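Local atomic coordinates of protein ACDH-11, isoform b (PDB entry 4Y9J), a protein that belongs to the acyl-CoA dehydrogenase family and binds flavin-adenine dinucleotide together with the ligand UCC in a tetrameric assembly. Residues 145-150 with 313-318; 111-116 with 125-130; 525-530 with 568-573. All coordinates share one frame; numbering follows the deposited sequence. Where two conformers were deposited one is given.

Along the chain the three contacts follow one another without overlap: contact 2 closes first, contact 1 next and contact 3 last. Contacts 1 and 2 lie on the successive helices 121-135 and 143-158, their centres about 12 Å apart, and they touch: Asp150 of contact 1 meets Tyr115 and Gln128, and Ile111 packs on Met146 and Thr149. Contact 1 then ties this N-terminal helical region to helix 304-338 beside bound UCC. Contact 3 lies apart in the ACDH-11-like C-terminal domain, its centre about 28 Å from that of contact 1 and 34 Å from that of contact 2. The first two form one buried network, of which contact 1 borders the ligand, while the third packs a separate part of the fold.

Contact 1 (145-150 with 313-318); sequences PMAMTD and NITRIH. With UCC (S-{(3S,5R,9R)-1-[(2R,3S,4R,5R)-5-(6-amino-9H-purin-9-yl)-4-hydroxy-3-(phosphonooxy)tetrahydrofuran-2-yl]-3,5,9-trihydroxy-8,8-dimethyl-3,5-dioxido-10,14-dioxo-2,4,6-trioxa-11,15-diaza-3lambda~5~,5lambda~5~-diphosphaheptadecan-17-yl} undecanethioate), chain F.
Ala147 lies over one face of the His318 imidazole, its CA 3.6 Å from the centroid of the His318 ring in a CH-pi contact. A side chain as small as alanine's suits this place, where the axes of the two helical segments approach to 8.3 Å and run roughly antiparallel, at 148°. The ring is steadied by its own helix: His318 ND1 donates to Ile314 O at 3.2 Å, from above the carbonyl plane, and the same oxygen also takes the backbone N-H of His318. These segments join helix 143-158 of the N-terminal helical domain to helix 304-338 of the acyl-CoA dehydrogenase C-terminal domain; the strand-rich middle domain lies between them in the chain. Asp150, with CG anti to the backbone N (chi1 -169°), reaches across until its CG meets Ile314 CG2 at 3.5 Å. The buried carboxylate is satisfied by Arg125 and Tyr115 at OD1 and by Gln128 at OD2. Bound UCC runs alongside: Ala147 CB touches its CA8 at 3.5 Å, Arg316 NH2, in one of two modelled conformers, bonds to its OP1 and OP2, and the Asn313 amide pairs with N6 and N1 of its adenine.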
loop_
_atom_site.group_PDB
_atom_site.type_symbol
_atom_site.label_atom_id
_atom_site.label_comp_id
_atom_site.label_asym_id
_atom_site.label_seq_id
_atom_site.Cartn_x
_atom_site.Cartn_y
_atom_site.Cartn_z
ATOM N N PRO B 145 -19.734 6.204 -16.393
ATOM C CA PRO B 145 -20.714 5.246 -16.848
ATOM C C PRO B 145 -22.093 5.866 -17.091
ATOM O O PRO B 145 -22.801 5.352 -17.943
ATOM C CB PRO B 145 -20.759 4.197 -15.752
ATOM C CG PRO B 145 -20.103 4.853 -14.584
ATOM C CD PRO B 145 -19.082 5.759 -15.148
ATOM N N MET B 146 -22.481 6.955 -16.402
ATOM C CA MET B 146 -23.778 7.567 -16.743
ATOM C C MET B 146 -23.744 8.111 -18.196
ATOM O O MET B 146 -24.734 7.964 -18.931
ATOM C CB MET B 146 -24.181 8.662 -15.759
ATOM C CG MET B 146 -24.485 8.179 -14.363
ATOM S SD MET B 146 -25.870 6.999 -14.401
ATOM C CE MET B 146 -25.202 5.469 -13.905
ATOM N N ALA B 147 -22.634 8.699 -18.600
ATOM C CA ALA B 147 -22.497 9.202 -19.978
ATOM C C ALA B 147 -22.675 8.096 -21.008
ATOM O O ALA B 147 -23.410 8.255 -21.971
ATOM C CB ALA B 147 -21.193 9.890 -20.207
ATOM N N MET B 148 -21.940 7.018 -20.795
ATOM C CA MET B 148 -21.929 5.908 -21.686
ATOM C C MET B 148 -23.272 5.184 -21.701
ATOM O O MET B 148 -23.631 4.651 -22.744
ATOM C CB MET B 148 -20.824 4.953 -21.368
ATOM C CG MET B 148 -19.477 5.533 -21.650
ATOM S SD MET B 148 -18.094 4.389 -21.419
ATOM C CE MET B 148 -18.246 3.964 -19.741
ATOM N N THR B 149 -23.972 5.193 -20.559
ATOM C CA THR B 149 -25.268 4.547 -20.435
ATOM C C THR B 149 -26.286 5.336 -21.281
ATOM O O THR B 149 -27.057 4.747 -22.046
ATOM C CB THR B 149 -25.667 4.424 -18.956
ATOM O OG1 THR B 149 -24.685 3.572 -18.276
ATOM C CG2 THR B 149 -27.081 3.971 -18.768
ATOM N N ASP B 150 -26.259 6.653 -21.164
ATOM C CA ASP B 150 -27.161 7.546 -21.931
ATOM C C ASP B 150 -26.876 7.395 -23.417
ATOM O O ASP B 150 -27.762 7.218 -24.217
ATOM C CB ASP B 150 -26.932 8.972 -21.419
ATOM C CG ASP B 150 -27.961 10.005 -21.894
ATOM O OD1 ASP B 150 -28.797 9.661 -22.741
ATOM O OD2 ASP B 150 -27.886 11.210 -21.437
ATOM N N ASN B 313 -21.670 11.645 -29.639
ATOM C CA ASN B 313 -22.255 12.917 -29.363
ATOM C C ASN B 313 -22.860 13.086 -28.003
ATOM O O ASN B 313 -22.708 14.159 -27.454
ATOM C CB ASN B 313 -23.264 13.215 -30.430
ATOM C CG ASN B 313 -22.562 13.504 -31.784
ATOM O OD1 ASN B 313 -21.380 13.987 -31.823
ATOM N ND2 ASN B 313 -23.250 13.192 -32.901
ATOM N N ILE B 314 -23.569 12.056 -27.452
ATOM C CA ILE B 314 -24.157 12.191 -26.110
ATOM C C ILE B 314 -23.105 12.245 -25.088
ATOM O O ILE B 314 -23.233 13.035 -24.153
ATOM C CB ILE B 314 -25.172 11.019 -25.782
ATOM C CG1 ILE B 314 -26.432 11.179 -26.585
ATOM C CG2 ILE B 314 -25.524 10.945 -24.283
ATOM C CD1 ILE B 314 -27.315 12.344 -26.169
ATOM N N THR B 315 -22.035 11.430 -25.237
ATOM C CA THR B 315 -21.031 11.412 -24.260
ATOM C C THR B 315 -20.254 12.740 -24.273
ATOM O O THR B 315 -19.812 13.196 -23.213
ATOM C CB THR B 315 -19.986 10.228 -24.356
ATOM O OG1 THR B 315 -19.300 10.261 -25.623
ATOM C CG2 THR B 315 -20.657 8.843 -24.145
ATOM N N ARG B 316 -20.094 13.320 -25.440
ATOM C CA ARG B 316 -19.422 14.639 -25.578
ATOM C C ARG B 316 -20.215 15.756 -24.838
ATOM O O ARG B 316 -19.640 16.560 -24.137
ATOM C CB ARG B 316 -19.160 14.942 -27.083
ATOM C CG ARG B 316 -18.049 14.001 -27.569
ATOM C CD ARG B 316 -17.669 14.062 -29.051
ATOM N NE ARG B 316 -16.666 13.070 -29.355
ATOM C CZ ARG B 316 -16.337 12.724 -30.577
ATOM N NH1 ARG B 316 -16.982 13.216 -31.577
ATOM N NH2 ARG B 316 -15.418 11.838 -30.828
ATOM N N ILE B 317 -21.549 15.729 -24.854
ATOM C CA ILE B 317 -22.350 16.673 -24.011
ATOM C C ILE B 317 -22.144 16.416 -22.458
ATOM O O ILE B 317 -22.006 17.346 -21.640
ATOM C CB ILE B 317 -23.821 16.593 -24.346
ATOM C CG1 ILE B 317 -24.038 17.075 -25.813
ATOM C CG2 ILE B 317 -24.679 17.367 -23.347
ATOM C CD1 ILE B 317 -25.463 17.208 -26.215
ATOM N N HIS B 318 -22.226 15.157 -22.067
ATOM C CA HIS B 318 -21.917 14.768 -20.685
ATOM C C HIS B 318 -20.507 15.227 -20.315
ATOM O O HIS B 318 -20.257 15.629 -19.184
ATOM C CB HIS B 318 -21.984 13.257 -20.502
ATOM C CG HIS B 318 -23.342 12.702 -20.217
ATOM N ND1 HIS B 318 -24.348 12.594 -21.156
ATOM C CD2 HIS B 318 -23.837 12.145 -19.098
ATOM C CE1 HIS B 318 -25.396 12.006 -20.623
ATOM N NE2 HIS B 318 -25.111 11.742 -19.374
HETATM O OA1 UCC F . -12.976 8.041 -24.546
HETATM C CA1 UCC F . -13.953 7.209 -24.409
HETATM C CA2 UCC F . -14.747 6.864 -23.143
HETATM C CA3 UCC F . -14.680 7.772 -21.954
HETATM C CA4 UCC F . -16.081 7.958 -21.282
HETATM C CA5 UCC F . -16.558 9.401 -21.491
HETATM C CA6 UCC F . -17.172 9.958 -20.254
HETATM C CA7 UCC F . -17.648 11.388 -20.455
HETATM C CA8 UCC F . -18.339 11.535 -19.159
HETATM C CA9 UCC F . -18.148 12.703 -18.354
HETATM C C10 UCC F . -17.476 12.450 -17.080
HETATM C C11 UCC F . -16.204 13.270 -17.242
HETATM S S UCC F . -14.577 6.236 -25.618
HETATM C CP1 UCC F . -13.628 6.530 -27.159
HETATM C CP2 UCC F . -13.702 7.925 -27.698
HETATM N NP1 UCC F . -13.167 8.030 -29.071
HETATM C CP3 UCC F . -13.447 9.141 -29.755
HETATM O OP1 UCC F . -14.011 10.126 -29.279
HETATM C CP4 UCC F . -13.097 9.138 -31.229
HETATM C CP5 UCC F . -12.269 10.390 -31.554
HETATM N NP2 UCC F . -12.170 10.360 -33.008
HETATM C CP6 UCC F . -13.103 10.826 -33.837
HETATM O OP2 UCC F . -14.098 11.431 -33.462
HETATM C CP8 UCC F . -12.779 10.660 -35.308
HETATM O OP3 UCC F . -13.085 11.911 -35.997
HETATM C CPB UCC F . -13.613 9.660 -36.074
HETATM C CP7 UCC F . -15.131 9.619 -35.845
HETATM C CP9 UCC F . -13.371 8.359 -35.192
HETATM C CPA UCC F . -12.921 9.080 -37.327
HETATM O O7 UCC F . -13.783 8.090 -37.942
HETATM P P2 UCC F . -13.585 7.704 -39.504
HETATM O O21 UCC F . -14.559 6.604 -39.895
HETATM O O22 UCC F . -12.070 7.639 -39.740
HETATM O O6 UCC F . -14.016 9.120 -40.178
HETATM P P1 UCC F . -15.231 9.430 -41.161
HETATM O O11 UCC F . -15.161 8.638 -42.458
HETATM O O12 UCC F . -15.228 10.929 -41.213
HETATM O "O5'" UCC F . -16.502 8.900 -40.219
HETATM C "C5'" UCC F . -17.351 7.823 -40.686
HETATM C "C4'" UCC F . -18.840 8.218 -40.655
HETATM C "C3'" UCC F . -19.118 9.418 -41.556
HETATM O "O3'" UCC F . -20.435 9.229 -42.009
HETATM P P3 UCC F . -20.778 8.986 -43.531
HETATM O O33 UCC F . -22.269 8.735 -43.482
HETATM O O32 UCC F . -20.083 7.689 -43.874
HETATM O O31 UCC F . -20.287 10.275 -44.238
HETATM C "C2'" UCC F . -19.076 10.643 -40.653
HETATM O "O2'" UCC F . -19.964 11.699 -41.015
HETATM O "O4'" UCC F . -19.209 8.625 -39.320
HETATM C "C1'" UCC F . -19.615 9.987 -39.375
HETATM N N9 UCC F . -19.279 10.670 -38.117
HETATM C C4 UCC F . -20.190 11.334 -37.413
HETATM N N3 UCC F . -21.526 11.535 -37.506
HETATM C C8 UCC F . -18.051 10.782 -37.559
HETATM N N7 UCC F . -18.159 11.503 -36.427
HETATM C C5 UCC F . -19.452 11.867 -36.270
HETATM C C6 UCC F . -20.254 12.596 -35.251
HETATM N N6 UCC F . -19.628 13.113 -34.164
HETATM N N1 UCC F . -21.591 12.779 -35.495
HETATM C C2 UCC F . -22.188 12.261 -36.588
#

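Contact 2 (111-116 with 125-130); sequences ISIGYE and RIHQVA
Ile113 rests on the His127 ring, its CG2 3.9 Å from the centroid of the His127 imidazole in a CH-pi contact over the face, and its CD1 follows 3.8 Å from His127 NE2. A branched aliphatic side chain suits this place, since two of its carbons can cover the ring at once. Beside it, Gly114 CA comes to 3.6 Å from Gln128 OE1; lacking a side chain, glycine lets the amide and the neighbouring guanidinium pass close to the turn. Gly114 O stands over one face of the Arg125 guanidinium, toward its rim, 3.8 Å from Arg125 NE. At the edge of that group, Arg125 NH2 gives a weak hydrogen bond of 3.0 Å to Tyr115 OH, and the charge also forms an off-centre cation-pi contact with the Tyr115 ring, the two planes being 68° apart.

Several bonds position these groups. The Arg125 chain leaves its helix away from the loop and bends at chi2 (-65°), which brings the guanidinium back. Arg125 NH1 donates to Gln128 OE1 at 2.6 Å, in the carbonyl plane and on a lone pair, so arginine and amide steady each other. Gln128 NE2 bonds to Val110 O, which helps fix how the amide is turned. Further out, Glu383 bridges to Arg125 NE and Asp53 pairs with His127 NE2. All this belongs to the helical N-terminal domain, of the AidB type by family. The turn after helix 96-107 thus packs against helix 121-135, with helix 143-158 against Ile111 and Tyr115, helix 44-74 against His127, and helix 352-383 against Arg125 and Val129.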
loop_
_atom_site.group_PDB
_atom_site.type_symbol
_atom_site.label_atom_id
_atom_site.label_comp_id
_atom_site.label_asym_id
_atom_site.label_seq_id
_atom_site.Cartn_x
_atom_site.Cartn_y
_atom_site.Cartn_z
ATOM N N ILE B 111 -30.407 8.902 -15.782
ATOM C CA ILE B 111 -30.658 8.436 -17.153
ATOM C C ILE B 111 -32.153 8.564 -17.485
ATOM O O ILE B 111 -32.501 9.105 -18.540
ATOM C CB ILE B 111 -30.281 6.938 -17.347
ATOM C CG1 ILE B 111 -28.822 6.701 -16.923
ATOM C CG2 ILE B 111 -30.456 6.508 -18.826
ATOM C CD1 ILE B 111 -27.857 7.654 -17.546
ATOM N N SER B 112 -33.032 8.066 -16.616
ATOM C CA SER B 112 -34.453 7.982 -16.935
ATOM C C SER B 112 -35.073 9.275 -17.339
ATOM O O SER B 112 -35.978 9.311 -18.177
ATOM C CB SER B 112 -35.297 7.440 -15.734
ATOM O OG SER B 112 -34.521 6.462 -15.103
ATOM N N ILE B 113 -34.739 10.321 -16.620
ATOM C CA ILE B 113 -35.322 11.639 -16.887
ATOM C C ILE B 113 -35.139 11.984 -18.378
ATOM O O ILE B 113 -36.074 12.515 -19.001
ATOM C CB ILE B 113 -34.763 12.714 -15.903
ATOM C CG1 ILE B 113 -35.374 12.522 -14.497
ATOM C CG2 ILE B 113 -35.034 14.144 -16.370
ATOM C CD1 ILE B 113 -34.534 13.146 -13.390
ATOM N N GLY B 114 -33.983 11.696 -18.964
ATOM C CA GLY B 114 -33.734 12.018 -20.360
ATOM C C GLY B 114 -34.634 11.371 -21.383
ATOM O O GLY B 114 -34.733 11.864 -22.509
ATOM N N TYR B 115 -35.310 10.292 -20.981
ATOM C CA TYR B 115 -36.147 9.485 -21.866
ATOM C C TYR B 115 -37.606 9.298 -21.403
ATOM O O TYR B 115 -38.334 8.541 -22.028
ATOM C CB TYR B 115 -35.523 8.091 -22.098
ATOM C CG TYR B 115 -34.156 8.199 -22.710
ATOM C CD1 TYR B 115 -34.025 8.293 -24.083
ATOM C CD2 TYR B 115 -32.995 8.251 -21.921
ATOM C CE1 TYR B 115 -32.781 8.499 -24.670
ATOM C CE2 TYR B 115 -31.735 8.398 -22.495
ATOM C CZ TYR B 115 -31.626 8.485 -23.893
ATOM O OH TYR B 115 -30.406 8.660 -24.512
ATOM N N GLU B 116 -38.014 9.953 -20.319
ATOM C CA GLU B 116 -39.341 9.736 -19.723
ATOM C C GLU B 116 -40.429 10.163 -20.741
ATOM O O GLU B 116 -40.559 11.312 -21.080
ATOM C CB GLU B 116 -39.479 10.432 -18.344
ATOM C CG GLU B 116 -40.837 10.295 -17.573
ATOM C CD GLU B 116 -41.712 9.032 -17.845
ATOM O OE1 GLU B 116 -41.141 7.914 -17.919
ATOM O OE2 GLU B 116 -43.021 9.113 -17.949
ATOM N N ARG B 125 -34.521 16.993 -21.380
ATOM C CA ARG B 125 -33.093 17.032 -21.559
ATOM C C ARG B 125 -32.523 18.196 -20.766
ATOM O O ARG B 125 -31.430 18.095 -20.228
ATOM C CB ARG B 125 -32.665 17.086 -23.037
ATOM C CG ARG B 125 -32.824 15.776 -23.810
ATOM C CD ARG B 125 -31.910 14.663 -23.274
ATOM N NE ARG B 125 -31.740 13.569 -24.215
ATOM C CZ ARG B 125 -31.018 12.475 -24.009
ATOM N NH1 ARG B 125 -30.416 12.249 -22.829
ATOM N NH2 ARG B 125 -30.927 11.588 -24.986
ATOM N N ILE B 126 -33.306 19.260 -20.650
ATOM C CA ILE B 126 -32.867 20.389 -19.834
ATOM C C ILE B 126 -32.800 19.946 -18.364
ATOM O O ILE B 126 -31.816 20.193 -17.685
ATOM C CB ILE B 126 -33.756 21.655 -20.063
ATOM C CG1 ILE B 126 -33.464 22.199 -21.470
ATOM C CG2 ILE B 126 -33.425 22.722 -19.040
ATOM C CD1 ILE B 126 -34.486 23.185 -22.003
ATOM N N HIS B 127 -33.845 19.269 -17.902
ATOM C CA HIS B 127 -33.898 18.787 -16.551
ATOM C C HIS B 127 -32.673 17.847 -16.324
ATOM O O HIS B 127 -31.913 18.043 -15.405
ATOM C CB HIS B 127 -35.230 18.065 -16.346
ATOM C CG HIS B 127 -35.448 17.506 -14.981
ATOM N ND1 HIS B 127 -36.630 16.906 -14.626
ATOM C CD2 HIS B 127 -34.675 17.505 -13.874
ATOM C CE1 HIS B 127 -36.572 16.524 -13.363
ATOM N NE2 HIS B 127 -35.380 16.862 -12.893
ATOM N N GLN B 128 -32.485 16.910 -17.233
ATOM C CA GLN B 128 -31.453 15.905 -17.141
ATOM C C GLN B 128 -30.103 16.491 -17.125
ATOM O O GLN B 128 -29.254 16.128 -16.259
ATOM C CB GLN B 128 -31.574 14.891 -18.275
ATOM C CG GLN B 128 -30.614 13.720 -18.135
ATOM C CD GLN B 128 -30.279 13.018 -19.422
ATOM O OE1 GLN B 128 -30.493 13.534 -20.525
ATOM N NE2 GLN B 128 -29.693 11.836 -19.282
ATOM N N VAL B 129 -29.829 17.404 -18.052
ATOM C CA VAL B 129 -28.547 18.074 -18.069
ATOM C C VAL B 129 -28.228 18.872 -16.786
ATOM O O VAL B 129 -27.131 18.800 -16.273
ATOM C CB VAL B 129 -28.348 18.905 -19.385
ATOM C CG1 VAL B 129 -27.141 19.791 -19.295
ATOM C CG2 VAL B 129 -28.143 17.953 -20.546
ATOM N N ALA B 130 -29.216 19.570 -16.236
ATOM C CA ALA B 130 -29.044 20.298 -14.953
ATOM C C ALA B 130 -28.732 19.325 -13.791
ATOM O O ALA B 130 -27.877 19.578 -12.933
ATOM C CB ALA B 130 -30.352 21.082 -14.649
#

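Contact 3 (525-530 with 568-573); sequences RHIAFT and IDLRWE
Thr530 and Ile568 make the closest apolar contact here: Thr530 CG2 lies 3.6 Å from Ile568 CB and equally near Ile568 CG1. The methyl of threonine, placed anti to the backbone N, is the branch that faces the loop. Leu570 points toward the helix and divides its two methyls, CD1 meeting His526 CB at 3.8 Å and CD2 meeting Ile527 CG1 at 4.0 Å. A forked leucine suits this spot because it can touch two successive helix residues. Behind the loop, Ile568 and Leu570 also pack on helix 486-512, so they fill the layer between two helices of the C-terminal region characteristic of ACDH-11.

The His526 ring turns its edge to the loop, with CD2 3.4 Å from Asp569 O and the oxygen near the ring plane, a carbon-to-oxygen approach. Trp574 meets the same ring at a steep angle, and Thr356 of a second subunit packs on His526. Thr530 OG1 donates to His526 O at 2.8 Å within its own helix, on the opposite face of the carbonyl from the Thr530 backbone N-H. Segment 568-570 and the helix therefore meet by apolar packing and one C-H to carbonyl approach, and threonine presents carbon to isoleucine while its hydroxyl stays bonded within the helix.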
loop_
_atom_site.group_PDB
_atom_site.type_symbol
_atom_site.label_atom_id
_atom_site.label_comp_id
_atom_site.label_asym_id
_atom_site.label_seq_id
_atom_site.Cartn_x
_atom_site.Cartn_y
_atom_site.Cartn_z
ATOM N N ARG B 525 -8.517 24.667 -34.641
ATOM C CA ARG B 525 -8.847 25.021 -33.295
ATOM C C ARG B 525 -9.274 26.486 -33.157
ATOM O O ARG B 525 -10.179 26.822 -32.406
ATOM C CB ARG B 525 -7.639 24.671 -32.318
ATOM C CG ARG B 525 -7.978 24.982 -30.903
ATOM C CD ARG B 525 -6.797 24.886 -29.921
ATOM N NE ARG B 525 -6.311 23.549 -29.777
ATOM C CZ ARG B 525 -5.704 23.108 -28.664
ATOM N NH1 ARG B 525 -5.530 23.916 -27.607
ATOM N NH2 ARG B 525 -5.294 21.873 -28.631
ATOM N N HIS B 526 -8.611 27.377 -33.888
ATOM C CA HIS B 526 -8.965 28.784 -33.876
ATOM C C HIS B 526 -10.387 29.012 -34.425
ATOM O O HIS B 526 -11.118 29.782 -33.885
ATOM C CB HIS B 526 -7.955 29.599 -34.658
ATOM C CG HIS B 526 -6.562 29.526 -34.116
ATOM N ND1 HIS B 526 -5.759 28.411 -34.254
ATOM C CD2 HIS B 526 -5.829 30.432 -33.441
ATOM C CE1 HIS B 526 -4.581 28.645 -33.683
ATOM N NE2 HIS B 526 -4.605 29.859 -33.175
ATOM N N ILE B 527 -10.743 28.308 -35.499
ATOM C CA ILE B 527 -12.100 28.329 -36.067
ATOM C C ILE B 527 -13.095 27.831 -35.007
ATOM O O ILE B 527 -14.052 28.556 -34.688
ATOM C CB ILE B 527 -12.187 27.478 -37.356
ATOM C CG1 ILE B 527 -11.333 28.104 -38.442
ATOM C CG2 ILE B 527 -13.657 27.274 -37.801
ATOM C CD1 ILE B 527 -11.162 27.290 -39.715
ATOM N N ALA B 528 -12.849 26.660 -34.409
ATOM C CA ALA B 528 -13.737 26.116 -33.411
ATOM C C ALA B 528 -13.931 27.045 -32.203
ATOM O O ALA B 528 -15.059 27.232 -31.742
ATOM C CB ALA B 528 -13.325 24.708 -33.000
ATOM N N PHE B 529 -12.842 27.630 -31.689
ATOM C CA PHE B 529 -12.924 28.539 -30.552
ATOM C C PHE B 529 -13.719 29.834 -30.889
ATOM O O PHE B 529 -14.391 30.405 -30.042
ATOM C CB PHE B 529 -11.517 28.948 -30.144
ATOM C CG PHE B 529 -10.800 28.014 -29.185
ATOM C CD1 PHE B 529 -11.023 26.666 -29.136
ATOM C CD2 PHE B 529 -9.744 28.535 -28.384
ATOM C CE1 PHE B 529 -10.372 25.827 -28.214
ATOM C CE2 PHE B 529 -9.057 27.684 -27.494
ATOM C CZ PHE B 529 -9.379 26.338 -27.408
ATOM N N THR B 530 -13.555 30.346 -32.105
ATOM C CA THR B 530 -14.285 31.545 -32.518
ATOM C C THR B 530 -15.775 31.277 -32.529
ATOM O O THR B 530 -16.545 32.097 -32.085
ATOM C CB THR B 530 -13.815 32.033 -33.876
ATOM O OG1 THR B 530 -12.413 32.299 -33.801
ATOM C CG2 THR B 530 -14.575 33.280 -34.277
ATOM N N ILE B 568 -13.002 36.666 -31.820
ATOM C CA ILE B 568 -12.336 35.984 -32.908
ATOM C C ILE B 568 -10.822 36.212 -32.776
ATOM O O ILE B 568 -10.410 37.290 -32.500
ATOM C CB ILE B 568 -12.885 36.407 -34.271
ATOM C CG1 ILE B 568 -12.146 35.686 -35.391
ATOM C CG2 ILE B 568 -12.864 37.933 -34.470
ATOM C CD1 ILE B 568 -12.696 35.960 -36.783
ATOM N N ASP B 569 -10.037 35.153 -32.950
ATOM C CA ASP B 569 -8.583 35.230 -32.965
ATOM C C ASP B 569 -8.124 34.309 -34.104
ATOM O O ASP B 569 -7.882 33.117 -33.911
ATOM C CB ASP B 569 -8.006 34.803 -31.624
ATOM C CG ASP B 569 -6.522 35.114 -31.486
ATOM O OD1 ASP B 569 -5.892 35.787 -32.311
ATOM O OD2 ASP B 569 -5.985 34.622 -30.527
ATOM N N LEU B 570 -8.047 34.890 -35.294
ATOM C CA LEU B 570 -7.868 34.142 -36.523
ATOM C C LEU B 570 -7.509 35.123 -37.630
ATOM O O LEU B 570 -8.221 36.118 -37.856
ATOM C CB LEU B 570 -9.153 33.391 -36.825
ATOM C CG LEU B 570 -9.230 32.533 -38.077
ATOM C CD1 LEU B 570 -8.246 31.381 -38.055
ATOM C CD2 LEU B 570 -10.672 32.032 -38.263
ATOM N N ARG B 571 -6.401 34.868 -38.309
ATOM C CA ARG B 571 -5.955 35.737 -39.353
ATOM C C ARG B 571 -5.743 34.951 -40.587
ATOM O O ARG B 571 -5.409 33.795 -40.535
ATOM C CB ARG B 571 -4.639 36.413 -39.002
ATOM C CG ARG B 571 -4.589 36.948 -37.591
ATOM C CD ARG B 571 -3.475 37.965 -37.382
ATOM N NE ARG B 571 -3.474 38.304 -35.974
ATOM C CZ ARG B 571 -2.517 38.966 -35.325
ATOM N NH1 ARG B 571 -1.442 39.373 -35.943
ATOM N NH2 ARG B 571 -2.642 39.164 -34.014
ATOM N N TRP B 572 -5.882 35.637 -41.702
ATOM C CA TRP B 572 -5.793 35.009 -42.987
ATOM C C TRP B 572 -4.441 34.351 -43.179
ATOM O O TRP B 572 -4.372 33.227 -43.625
ATOM C CB TRP B 572 -6.123 36.011 -44.102
ATOM C CG TRP B 572 -5.913 35.436 -45.413
ATOM C CD1 TRP B 572 -5.102 35.910 -46.372
ATOM C CD2 TRP B 572 -6.518 34.247 -45.948
ATOM N NE1 TRP B 572 -5.142 35.106 -47.470
ATOM C CE2 TRP B 572 -5.995 34.065 -47.234
ATOM C CE3 TRP B 572 -7.447 33.332 -45.469
ATOM C CZ2 TRP B 572 -6.369 32.995 -48.060
ATOM C CZ3 TRP B 572 -7.813 32.251 -46.291
ATOM C CH2 TRP B 572 -7.257 32.095 -47.566
ATOM N N GLU B 573 -3.346 35.028 -42.808
ATOM C CA GLU B 573 -2.024 34.424 -42.977
ATOM C C GLU B 573 -1.793 33.134 -42.219
ATOM O O GLU B 573 -0.934 32.326 -42.603
ATOM C CB GLU B 573 -0.894 35.429 -42.687
ATOM C CG GLU B 573 -0.883 35.941 -41.272
ATOM C CD GLU B 573 -1.736 37.170 -41.080
ATOM O OE1 GLU B 573 -2.638 37.435 -41.924
ATOM O OE2 GLU B 573 -1.507 37.849 -40.047
#